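Local coordinates for Yop proteins translocation protein H (Yersinia pestis, PDB 1Z21) that may regulate assembly of the type III secretion injectisome, possibly by controlling secretion or polymerisation of the needle subunit, and is involved in pathogenesis, at residues A[33-36]-A[37-41]; A[65-69]-A[70-74]; A[94-97]-A[98-101]. One frame throughout, in Å; residues are numbered along the deposited sequence.

Contact 1 of 3, residues A[33-36]-A[37-41]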
ATOM      1  N   THR A  33       4.582  -6.325  -0.770  1.00 16.07           N
ATOM      2  CA  THR A  33       4.137  -7.522  -1.467  1.00 17.10           C
ATOM      3  C   THR A  33       2.773  -8.022  -0.996  1.00 16.89           C
ATOM      4  O   THR A  33       1.871  -8.086  -1.819  1.00 17.47           O
ATOM      5  CB  THR A  33       5.221  -8.633  -1.408  1.00 16.72           C
ATOM      6  OG1 THR A  33       6.312  -8.256  -2.251  1.00 17.49           O
ATOM      7  CG2 THR A  33       4.703  -9.941  -2.002  1.00 17.68           C
ATOM      8  N   PRO A  34       2.591  -8.360   0.287  1.00 17.86           N
ATOM      9  CA  PRO A  34       1.287  -8.850   0.744  1.00 17.70           C
ATOM     10  C   PRO A  34       0.179  -7.799   0.605  1.00 17.71           C
ATOM     11  O   PRO A  34      -0.983  -8.172   0.444  1.00 17.73           O
ATOM     12  CB  PRO A  34       1.530  -9.195   2.219  1.00 18.22           C
ATOM     13  CG  PRO A  34       2.697  -8.379   2.615  1.00 18.06           C
ATOM     14  CD  PRO A  34       3.555  -8.311   1.399  1.00 17.53           C
ATOM     15  N   VAL A  35       0.536  -6.516   0.648  1.00 16.86           N
ATOM     16  CA  VAL A  35      -0.467  -5.461   0.563  1.00 16.71           C
ATOM     17  C   VAL A  35      -0.995  -5.375  -0.853  1.00 16.87           C
ATOM     18  O   VAL A  35      -2.203  -5.283  -1.054  1.00 16.48           O
ATOM     19  CB  VAL A  35       0.086  -4.102   1.009  1.00 15.92           C
ATOM     20  CG1 VAL A  35      -1.031  -3.070   1.062  1.00 16.63           C
ATOM     21  CG2 VAL A  35       0.768  -4.238   2.377  1.00 16.72           C
ATOM     22  N   ARG A  36      -0.084  -5.402  -1.823  1.00 17.54           N
ATOM     23  CA  ARG A  36      -0.445  -5.445  -3.229  1.00 18.42           C
ATOM     24  C   ARG A  36      -1.323  -6.659  -3.508  1.00 19.33           C
ATOM     25  O   ARG A  36      -2.359  -6.540  -4.153  1.00 19.36           O
ATOM     26  CB  ARG A  36       0.803  -5.476  -4.109  1.00 18.50           C
ATOM     27  CG  ARG A  36       0.495  -5.386  -5.603  1.00 19.01           C
ATOM     28  CD  ARG A  36       1.695  -5.519  -6.496  1.00 19.51           C
ATOM     29  NE  ARG A  36       2.708  -4.490  -6.235  1.00 19.14           N
ATOM     30  CZ  ARG A  36       3.924  -4.720  -5.741  1.00 18.74           C
ATOM     31  NH1 ARG A  36       4.318  -5.948  -5.416  1.00 18.95           N
ATOM     32  NH2 ARG A  36       4.750  -3.703  -5.563  1.00 16.85           N
ATOM     33  N   GLU A  37      -0.916  -7.832  -3.028  1.00 20.26           N
ATOM     34  CA  GLU A  37      -1.717  -9.054  -3.219  1.00 20.74           C
ATOM     35  C   GLU A  37      -3.143  -8.887  -2.686  1.00 20.67           C
ATOM     36  O   GLU A  37      -4.111  -9.264  -3.354  1.00 20.78           O
ATOM     37  CB  GLU A  37      -1.032 -10.265  -2.577  1.00 21.13           C
ATOM     38  CG  GLU A  37       0.226 -10.672  -3.337  1.00 23.60           C
ATOM     39  CD  GLU A  37       1.095 -11.704  -2.633  1.00 27.24           C
ATOM     40  OE1 GLU A  37       0.966 -11.915  -1.403  1.00 31.78           O
ATOM     41  OE2 GLU A  37       1.938 -12.301  -3.337  1.00 29.04           O
ATOM     42  N   ALA A  38      -3.277  -8.308  -1.498  1.00 20.80           N
ATOM     43  CA  ALA A  38      -4.593  -8.126  -0.889  1.00 20.75           C
ATOM     44  C   ALA A  38      -5.431  -7.105  -1.669  1.00 20.92           C
ATOM     45  O   ALA A  38      -6.645  -7.263  -1.810  1.00 20.77           O
ATOM     46  CB  ALA A  38      -4.442  -7.706   0.551  1.00 20.89           C
ATOM     47  N   LEU A  39      -4.783  -6.066  -2.180  1.00 20.85           N
ATOM     48  CA  LEU A  39      -5.482  -5.026  -2.938  1.00 21.63           C
ATOM     49  C   LEU A  39      -5.894  -5.539  -4.311  1.00 22.51           C
ATOM     50  O   LEU A  39      -6.970  -5.230  -4.798  1.00 23.06           O
ATOM     51  CB  LEU A  39      -4.611  -3.775  -3.074  1.00 21.29           C
ATOM     52  CG  LEU A  39      -4.494  -2.911  -1.807  1.00 20.01           C
ATOM     53  CD1 LEU A  39      -3.433  -1.850  -1.989  1.00 18.38           C
ATOM     54  CD2 LEU A  39      -5.816  -2.252  -1.427  1.00 19.77           C
ATOM     55  N   LEU A  40      -5.038  -6.328  -4.941  1.00 23.46           N
ATOM     56  CA  LEU A  40      -5.372  -6.923  -6.230  1.00 24.36           C
ATOM     57  C   LEU A  40      -6.529  -7.920  -6.095  1.00 25.14           C
ATOM     58  O   LEU A  40      -7.344  -8.055  -7.005  1.00 25.26           O
ATOM     59  CB  LEU A  40      -4.135  -7.577  -6.849  1.00 24.57           C
ATOM     60  CG  LEU A  40      -3.183  -6.576  -7.515  1.00 25.32           C
ATOM     61  CD1 LEU A  40      -1.899  -7.268  -7.963  1.00 26.47           C
ATOM     62  CD2 LEU A  40      -3.836  -5.875  -8.694  1.00 26.12           C
ATOM     63  N   ALA A  41      -6.620  -8.586  -4.949  1.00 26.28           N
ATOM     64  CA  ALA A  41      -7.717  -9.509  -4.669  1.00 27.46           C
ATOM     65  C   ALA A  41      -9.047  -8.773  -4.525  1.00 28.26           C
ATOM     66  O   ALA A  41     -10.093  -9.334  -4.833  1.00 28.53           O
ATOM     67  CB  ALA A  41      -7.428 -10.318  -3.417  1.00 27.62           C
TER
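Successive turns of one alpha-helix meet here: residues 33-36 and 37-41 belong to helix 25-43 of the five-helix core domain of YopR, and the contact runs between side chains four positions apart. Four i-to-i+4 backbone bonds define the motif, from Glu-37 N to Thr-33 O at one end to Leu-40 N to Arg-36 O (2.8 Å) at the other. Pro-34 lacks an amide hydrogen, and neither its N nor that of Val-35 is bonded to the preceding turn, so the helix is kinked there; the carbonyl of Pro-34 nevertheless accepts from Ala-38 N at 3.0 Å, with the donor tilted 32° from the carbonyl plane. On the buried side Val-35 and Leu-39 lie alongside each other and point the same way, with Val-35 CG1 4.1 Å from Leu-39 CD1. Helix 52-66 touches Val-35 through Leu-63 and Phe-66, whereas Leu-39 meets Leu-96 of helix 94-107. Arg-36 begins as an apolar neighbour: CG is trans to the amide nitrogen (chi1 -174°), which brings it to 3.9 Å from Leu-40 CD1. The chain then bends at chi3 (-59°), and its guanidinium is engaged elsewhere, in a salt bridge with Glu-29 and in hydrogen bonds to the carbonyls of Gln-79 and Val-80, tying this helix to helix 71-82. Glu-37, exposed, runs out extended alongside Thr-33, whose OG1 bonds to Glu-29 O. The carboxylate meets the threonine's methyl, Glu-37 OE2 being 3.9 Å from Thr-33 CG2.

Contact 2 of 3, residues A[65-69]-A[70-74]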
ATOM      1  N   GLN A  65      -4.766  -3.512   7.839  1.00 19.40           N
ATOM      2  CA  GLN A  65      -4.465  -4.912   8.142  1.00 20.10           C
ATOM      3  C   GLN A  65      -2.973  -5.137   8.384  1.00 19.65           C
ATOM      4  O   GLN A  65      -2.585  -6.068   9.104  1.00 20.37           O
ATOM      5  CB  GLN A  65      -4.915  -5.844   7.006  1.00 20.89           C
ATOM      6  CG  GLN A  65      -6.429  -6.104   6.894  1.00 24.42           C
ATOM      7  CD  GLN A  65      -6.814  -6.808   5.581  1.00 28.60           C
ATOM      8  OE1 GLN A  65      -6.004  -7.529   4.994  1.00 32.94           O
ATOM      9  NE2 GLN A  65      -8.039  -6.586   5.119  1.00 30.78           N
ATOM     10  N   PHE A  66      -2.153  -4.294   7.766  1.00 18.68           N
ATOM     11  CA  PHE A  66      -0.697  -4.467   7.742  1.00 18.25           C
ATOM     12  C   PHE A  66       0.062  -3.430   8.561  1.00 18.35           C
ATOM     13  O   PHE A  66       1.028  -3.769   9.241  1.00 18.29           O
ATOM     14  CB  PHE A  66      -0.209  -4.437   6.296  1.00 18.34           C
ATOM     15  CG  PHE A  66      -0.696  -5.594   5.488  1.00 18.46           C
ATOM     16  CD1 PHE A  66      -0.057  -6.824   5.578  1.00 19.08           C
ATOM     17  CD2 PHE A  66      -1.811  -5.474   4.677  1.00 18.47           C
ATOM     18  CE1 PHE A  66      -0.509  -7.910   4.861  1.00 20.53           C
ATOM     19  CE2 PHE A  66      -2.267  -6.571   3.947  1.00 19.79           C
ATOM     20  CZ  PHE A  66      -1.614  -7.787   4.045  1.00 20.69           C
ATOM     21  N   ASP A  67      -0.349  -2.170   8.475  1.00 17.83           N
ATOM     22  CA  ASP A  67       0.395  -1.066   9.067  1.00 18.10           C
ATOM     23  C   ASP A  67      -0.546  -0.048   9.670  1.00 18.74           C
ATOM     24  O   ASP A  67      -1.595   0.235   9.113  1.00 18.24           O
ATOM     25  CB  ASP A  67       1.232  -0.347   8.003  1.00 17.82           C
ATOM     26  CG  ASP A  67       2.179  -1.260   7.289  1.00 17.62           C
ATOM     27  OD1 ASP A  67       3.017  -1.877   7.982  1.00 15.13           O
ATOM     28  OD2 ASP A  67       2.180  -1.417   6.042  1.00 16.53           O
ATOM     29  N   SER A  68      -0.123   0.541  10.776  1.00 19.75           N
ATOM     30  CA  SER A  68      -0.836   1.639  11.410  1.00 20.81           C
ATOM     31  C   SER A  68      -0.811   2.890  10.548  1.00 20.87           C
ATOM     32  O   SER A  68       0.117   3.105   9.763  1.00 20.49           O
ATOM     33  CB  SER A  68      -0.188   1.952  12.751  1.00 21.16           C
ATOM     34  OG  SER A  68      -0.282   0.824  13.588  1.00 24.05           O
ATOM     35  N   PHE A  69      -1.840   3.711  10.698  1.00 20.81           N
ATOM     36  CA  PHE A  69      -1.970   4.921   9.912  1.00 20.76           C
ATOM     37  C   PHE A  69      -0.744   5.802  10.096  1.00 20.97           C
ATOM     38  O   PHE A  69      -0.219   5.929  11.211  1.00 21.79           O
ATOM     39  CB  PHE A  69      -3.223   5.690  10.320  1.00 20.76           C
ATOM     40  CG  PHE A  69      -3.354   7.021   9.654  1.00 20.00           C
ATOM     41  CD1 PHE A  69      -4.055   7.144   8.475  1.00 21.15           C
ATOM     42  CD2 PHE A  69      -2.773   8.154  10.211  1.00 20.89           C
ATOM     43  CE1 PHE A  69      -4.189   8.369   7.856  1.00 22.39           C
ATOM     44  CE2 PHE A  69      -2.896   9.390   9.581  1.00 21.92           C
ATOM     45  CZ  PHE A  69      -3.599   9.490   8.402  1.00 21.30           C
ATOM     46  N   GLY A  70      -0.302   6.402   8.995  1.00 20.74           N
ATOM     47  CA  GLY A  70       0.817   7.320   8.993  1.00 20.53           C
ATOM     48  C   GLY A  70       1.628   7.271   7.706  1.00 20.18           C
ATOM     49  O   GLY A  70       1.154   6.847   6.657  1.00 19.49           O
ATOM     50  N   LYS A  71       2.875   7.718   7.801  1.00 19.72           N
ATOM     51  CA  LYS A  71       3.777   7.772   6.658  1.00 19.54           C
ATOM     52  C   LYS A  71       4.065   6.393   6.054  1.00 18.19           C
ATOM     53  O   LYS A  71       4.501   6.313   4.916  1.00 18.18           O
ATOM     54  CB  LYS A  71       5.094   8.466   7.044  1.00 20.21           C
ATOM     55  CG  LYS A  71       5.901   7.728   8.110  1.00 23.34           C
ATOM     56  CD  LYS A  71       7.184   8.475   8.520  1.00 26.30           C
ATOM     57  CE  LYS A  71       7.738   7.934   9.834  1.00 28.67           C
ATOM     58  NZ  LYS A  71       9.234   7.887   9.831  1.00 30.60           N
ATOM     59  N   ARG A  72       3.837   5.319   6.807  1.00 17.09           N
ATOM     60  CA  ARG A  72       3.975   3.958   6.248  1.00 16.56           C
ATOM     61  C   ARG A  72       2.993   3.708   5.114  1.00 16.28           C
ATOM     62  O   ARG A  72       3.328   3.062   4.116  1.00 15.42           O
ATOM     63  CB  ARG A  72       3.809   2.885   7.327  1.00 16.55           C
ATOM     64  CG  ARG A  72       4.989   2.837   8.252  1.00 17.74           C
ATOM     65  CD  ARG A  72       4.873   1.878   9.402  1.00 18.61           C
ATOM     66  NE  ARG A  72       5.990   2.106  10.308  1.00 19.85           N
ATOM     67  CZ  ARG A  72       6.357   1.294  11.270  1.00 21.41           C
ATOM     68  NH1 ARG A  72       5.707   0.175  11.491  1.00 20.87           N
ATOM     69  NH2 ARG A  72       7.398   1.609  12.022  1.00 24.29           N
ATOM     70  N   TRP A  73       1.772   4.220   5.267  1.00 15.11           N
ATOM     71  CA  TRP A  73       0.767   4.085   4.213  1.00 14.82           C
ATOM     72  C   TRP A  73       1.238   4.707   2.894  1.00 14.31           C
ATOM     73  O   TRP A  73       1.049   4.126   1.838  1.00 14.01           O
ATOM     74  CB  TRP A  73      -0.557   4.719   4.646  1.00 14.92           C
ATOM     75  CG  TRP A  73      -1.364   3.895   5.609  1.00 14.89           C
ATOM     76  CD1 TRP A  73      -0.936   2.848   6.359  1.00 14.04           C
ATOM     77  CD2 TRP A  73      -2.746   4.075   5.929  1.00 14.88           C
ATOM     78  NE1 TRP A  73      -1.963   2.351   7.123  1.00 14.47           N
ATOM     79  CE2 TRP A  73      -3.093   3.081   6.867  1.00 14.96           C
ATOM     80  CE3 TRP A  73      -3.738   4.956   5.492  1.00 15.20           C
ATOM     81  CZ2 TRP A  73      -4.382   2.964   7.395  1.00 15.91           C
ATOM     82  CZ3 TRP A  73      -5.015   4.837   6.024  1.00 13.56           C
ATOM     83  CH2 TRP A  73      -5.323   3.853   6.954  1.00 15.17           C
ATOM     84  N   GLU A  74       1.855   5.884   2.968  1.00 14.16           N
ATOM     85  CA  GLU A  74       2.319   6.600   1.784  1.00 14.77           C
ATOM     86  C   GLU A  74       3.401   5.813   1.054  1.00 13.86           C
ATOM     87  O   GLU A  74       3.334   5.650  -0.145  1.00 13.15           O
ATOM     88  CB  GLU A  74       2.844   7.979   2.169  1.00 15.40           C
ATOM     89  CG  GLU A  74       1.744   8.932   2.614  1.00 18.26           C
ATOM     90  CD  GLU A  74       2.269  10.165   3.323  1.00 22.86           C
ATOM     91  OE1 GLU A  74       3.477  10.230   3.629  1.00 24.20           O
ATOM     92  OE2 GLU A  74       1.454  11.068   3.581  1.00 28.37           O
TER
HETATM   93  O   HOH W   1       3.762  -1.834  10.525  1.00 30.69           O
HETATM   94  O   HOH W   2       2.559   4.765   9.639  1.00 25.75           O
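Phe-69 turns the edge of its ring onto one face of the Trp-73 indole, a T-shaped pair with the phenyl and six-membered ring centroids 5.0 Å apart and the planes at 73°. Phe-69 CD1 leads the approach, 3.5 Å from Trp-73 CZ3. Its own backbone adds a CH-pi contact: Phe-69 CA sits over the five-membered ring, 3.9 Å from that centroid. A chi1 of 174° swings the phenyl group away from its own N, and it reaches the six-membered part of the indole while CA rests on the pyrrole part. The indole is also held at its rim, where Trp-73 NE1 donates to Asp-67 O at 2.9 Å in a nearly straight bond (173°); the oxygen lies in the indole plane, although the donor stands above the carbonyl plane. These contacts fasten the connection between helix 52-66 and helix 71-82 to the first turn of the latter. Within that turn Trp-73 N makes a weak bond to Gly-70 O. One water bridges Ser-68 O to Arg-72 N (3.2 Å from the water). Another joins Asp-67 OD1, 2.7 Å away, to Arg-72 NH1, meeting the guanidinium at its edge and in its plane. Both charged groups have partners on helix 6-19: Asp-67 pairs with Arg-10 and accepts from Trp-14, while Arg-72 forms a salt bridge with Glu-11 and a cation-pi contact with Trp-14. Nearer the backbone, Asp-67 CB and Arg-72 CB approach to 4.2 Å.

Contact 3 of 3, residues A[94-97]-A[98-101]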
ATOM      1  N   PRO A  94      -5.681   0.359 -14.163  1.00 32.85           N
ATOM      2  CA  PRO A  94      -5.868   1.789 -13.914  1.00 31.50           C
ATOM      3  C   PRO A  94      -6.845   2.059 -12.776  1.00 29.58           C
ATOM      4  O   PRO A  94      -6.795   3.138 -12.198  1.00 29.71           O
ATOM      5  CB  PRO A  94      -6.407   2.320 -15.246  1.00 31.73           C
ATOM      6  CG  PRO A  94      -6.998   1.142 -15.940  1.00 32.62           C
ATOM      7  CD  PRO A  94      -6.295  -0.072 -15.436  1.00 33.08           C
ATOM      8  N   TYR A  95      -7.703   1.096 -12.469  1.00 27.08           N
ATOM      9  CA  TYR A  95      -8.667   1.243 -11.397  1.00 25.26           C
ATOM     10  C   TYR A  95      -7.963   1.367 -10.060  1.00 24.04           C
ATOM     11  O   TYR A  95      -8.191   2.331  -9.338  1.00 22.88           O
ATOM     12  CB  TYR A  95      -9.624   0.056 -11.365  1.00 24.78           C
ATOM     13  CG  TYR A  95     -10.865   0.279 -10.544  1.00 23.91           C
ATOM     14  CD1 TYR A  95     -12.063   0.625 -11.157  1.00 23.23           C
ATOM     15  CD2 TYR A  95     -10.855   0.121  -9.154  1.00 23.54           C
ATOM     16  CE1 TYR A  95     -13.212   0.822 -10.417  1.00 23.89           C
ATOM     17  CE2 TYR A  95     -12.006   0.312  -8.401  1.00 23.50           C
ATOM     18  CZ  TYR A  95     -13.183   0.669  -9.043  1.00 23.44           C
ATOM     19  OH  TYR A  95     -14.338   0.864  -8.330  1.00 22.88           O
ATOM     20  N   LEU A  96      -7.106   0.399  -9.740  1.00 23.01           N
ATOM     21  CA  LEU A  96      -6.394   0.402  -8.456  1.00 22.13           C
ATOM     22  C   LEU A  96      -5.394   1.550  -8.418  1.00 21.77           C
ATOM     23  O   LEU A  96      -5.217   2.206  -7.394  1.00 21.35           O
ATOM     24  CB  LEU A  96      -5.699  -0.946  -8.201  1.00 22.02           C
ATOM     25  CG  LEU A  96      -4.902  -1.087  -6.888  1.00 21.87           C
ATOM     26  CD1 LEU A  96      -5.725  -0.714  -5.654  1.00 20.78           C
ATOM     27  CD2 LEU A  96      -4.344  -2.504  -6.731  1.00 21.05           C
ATOM     28  N   SER A  97      -4.750   1.807  -9.547  1.00 21.30           N
ATOM     29  CA  SER A  97      -3.815   2.909  -9.646  1.00 21.62           C
ATOM     30  C   SER A  97      -4.495   4.238  -9.346  1.00 20.59           C
ATOM     31  O   SER A  97      -3.934   5.087  -8.661  1.00 20.31           O
ATOM     32  CB  SER A  97      -3.179   2.923 -11.032  1.00 21.86           C
ATOM     33  OG  SER A  97      -2.436   1.738 -11.208  1.00 24.13           O
ATOM     34  N   GLU A  98      -5.717   4.407  -9.848  1.00 20.24           N
ATOM     35  CA  GLU A  98      -6.463   5.650  -9.656  1.00 19.41           C
ATOM     36  C   GLU A  98      -6.911   5.790  -8.207  1.00 18.30           C
ATOM     37  O   GLU A  98      -6.836   6.871  -7.630  1.00 17.95           O
ATOM     38  CB  GLU A  98      -7.678   5.712 -10.583  1.00 19.98           C
ATOM     39  CG  GLU A  98      -8.582   6.924 -10.366  1.00 21.11           C
ATOM     40  CD  GLU A  98      -7.887   8.252 -10.584  1.00 24.87           C
ATOM     41  OE1 GLU A  98      -6.779   8.274 -11.152  1.00 26.20           O
ATOM     42  OE2 GLU A  98      -8.461   9.294 -10.193  1.00 26.14           O
ATOM     43  N   LEU A  99      -7.382   4.689  -7.637  1.00 17.57           N
ATOM     44  CA  LEU A  99      -7.733   4.622  -6.220  1.00 17.95           C
ATOM     45  C   LEU A  99      -6.575   5.054  -5.334  1.00 16.59           C
ATOM     46  O   LEU A  99      -6.751   5.814  -4.387  1.00 15.93           O
ATOM     47  CB  LEU A  99      -8.078   3.182  -5.842  1.00 18.86           C
ATOM     48  CG  LEU A  99      -9.400   2.875  -5.180  1.00 22.26           C
ATOM     49  CD1 LEU A  99     -10.542   3.616  -5.875  1.00 22.94           C
ATOM     50  CD2 LEU A  99      -9.594   1.364  -5.246  1.00 22.58           C
ATOM     51  N   ILE A 100      -5.391   4.523  -5.634  1.00 16.18           N
ATOM     52  CA  ILE A 100      -4.201   4.806  -4.857  1.00 15.80           C
ATOM     53  C   ILE A 100      -3.887   6.279  -4.917  1.00 15.74           C
ATOM     54  O   ILE A 100      -3.606   6.917  -3.904  1.00 15.16           O
ATOM     55  CB  ILE A 100      -3.014   3.968  -5.362  1.00 16.15           C
ATOM     56  CG1 ILE A 100      -3.202   2.520  -4.912  1.00 16.23           C
ATOM     57  CG2 ILE A 100      -1.691   4.541  -4.837  1.00 16.04           C
ATOM     58  CD1 ILE A 100      -2.151   1.568  -5.459  1.00 17.18           C
ATOM     59  N   ASN A 101      -3.959   6.834  -6.113  1.00 15.85           N
ATOM     60  CA  ASN A 101      -3.664   8.234  -6.275  1.00 16.88           C
ATOM     61  C   ASN A 101      -4.660   9.147  -5.537  1.00 16.45           C
ATOM     62  O   ASN A 101      -4.259  10.172  -5.017  1.00 15.97           O
ATOM     63  CB  ASN A 101      -3.487   8.555  -7.758  1.00 17.78           C
ATOM     64  CG  ASN A 101      -2.182   7.932  -8.330  1.00 21.05           C
ATOM     65  OD1 ASN A 101      -1.080   8.147  -7.790  1.00 24.69           O
ATOM     66  ND2 ASN A 101      -2.311   7.136  -9.386  1.00 27.24           N
TER
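Leu-96 and Ile-100 are set slantwise to each other one turn apart on helix 94-107, and their branches meet at Leu-96 CG and Ile-100 CD1, 4.1 Å apart. Ile-100 also lies against the backbone: CG1 is placed opposite its own carbonyl carbon (chi1 -74°) and is thereby carried to 3.2 Å from Leu-96 O. That oxygen is the acceptor for Ile-100 N at 2.9 Å, so a single carbonyl meets both the amide and the side chain of the residue a turn later. Tyr-95 and Leu-99 form a second slanted pair, in which one methyl, Leu-99 CD2, approaches Tyr-95 CE2 to 4.1 Å. An unstaggered first torsion of Leu-99 accompanies this approach to the tyrosine ring. The same methyl is 4.4 Å from Leu-96 CD1, which joins the two pairs into one apolar patch. Backbone bonds of the i-to-i+4 kind link 94-97 to 98-101; the first, Glu-98 N to Pro-94 O at 2.9 Å, is bent, with an N-H...O angle of 143°, while Leu-99 N to Tyr-95 O is straighter at 167°. Ser-97 OG turns back to bond Leu-93 O, just before the helix. Polar and apolar neighbours then anchor the segment in the all-helical fold: Tyr-95 OH bonds Asp-55 of helix 52-66, Leu-96 rests on Leu-40 of helix 25-43, Leu-99 packs on Phe-43 and Leu-59, and Ile-100 lies against Val-80 and Leu-81 of helix 71-82.

All three contacts are local and partly buried, but contacts 1 and 3 lie within single helices while contact 2 spans a connection between two. The regular i-to-i+4 bonding of contacts 1 and 3 gives way in contact 2 to an indole-to-carbonyl bond, an aromatic pair and water bridges. Contact 3 has four buried residues among those that touch, against two each in contacts 1 and 2. Helix 25-43 relates them: Pro-34 CB touches Phe-66 CE1 of 65-69 at 3.6 Å, and Leu-39 CB touches Leu-96 CD2 of contact 3 at 3.9 Å. Contacts 2 and 3 do not touch, their nearest atoms being about 7 Å apart.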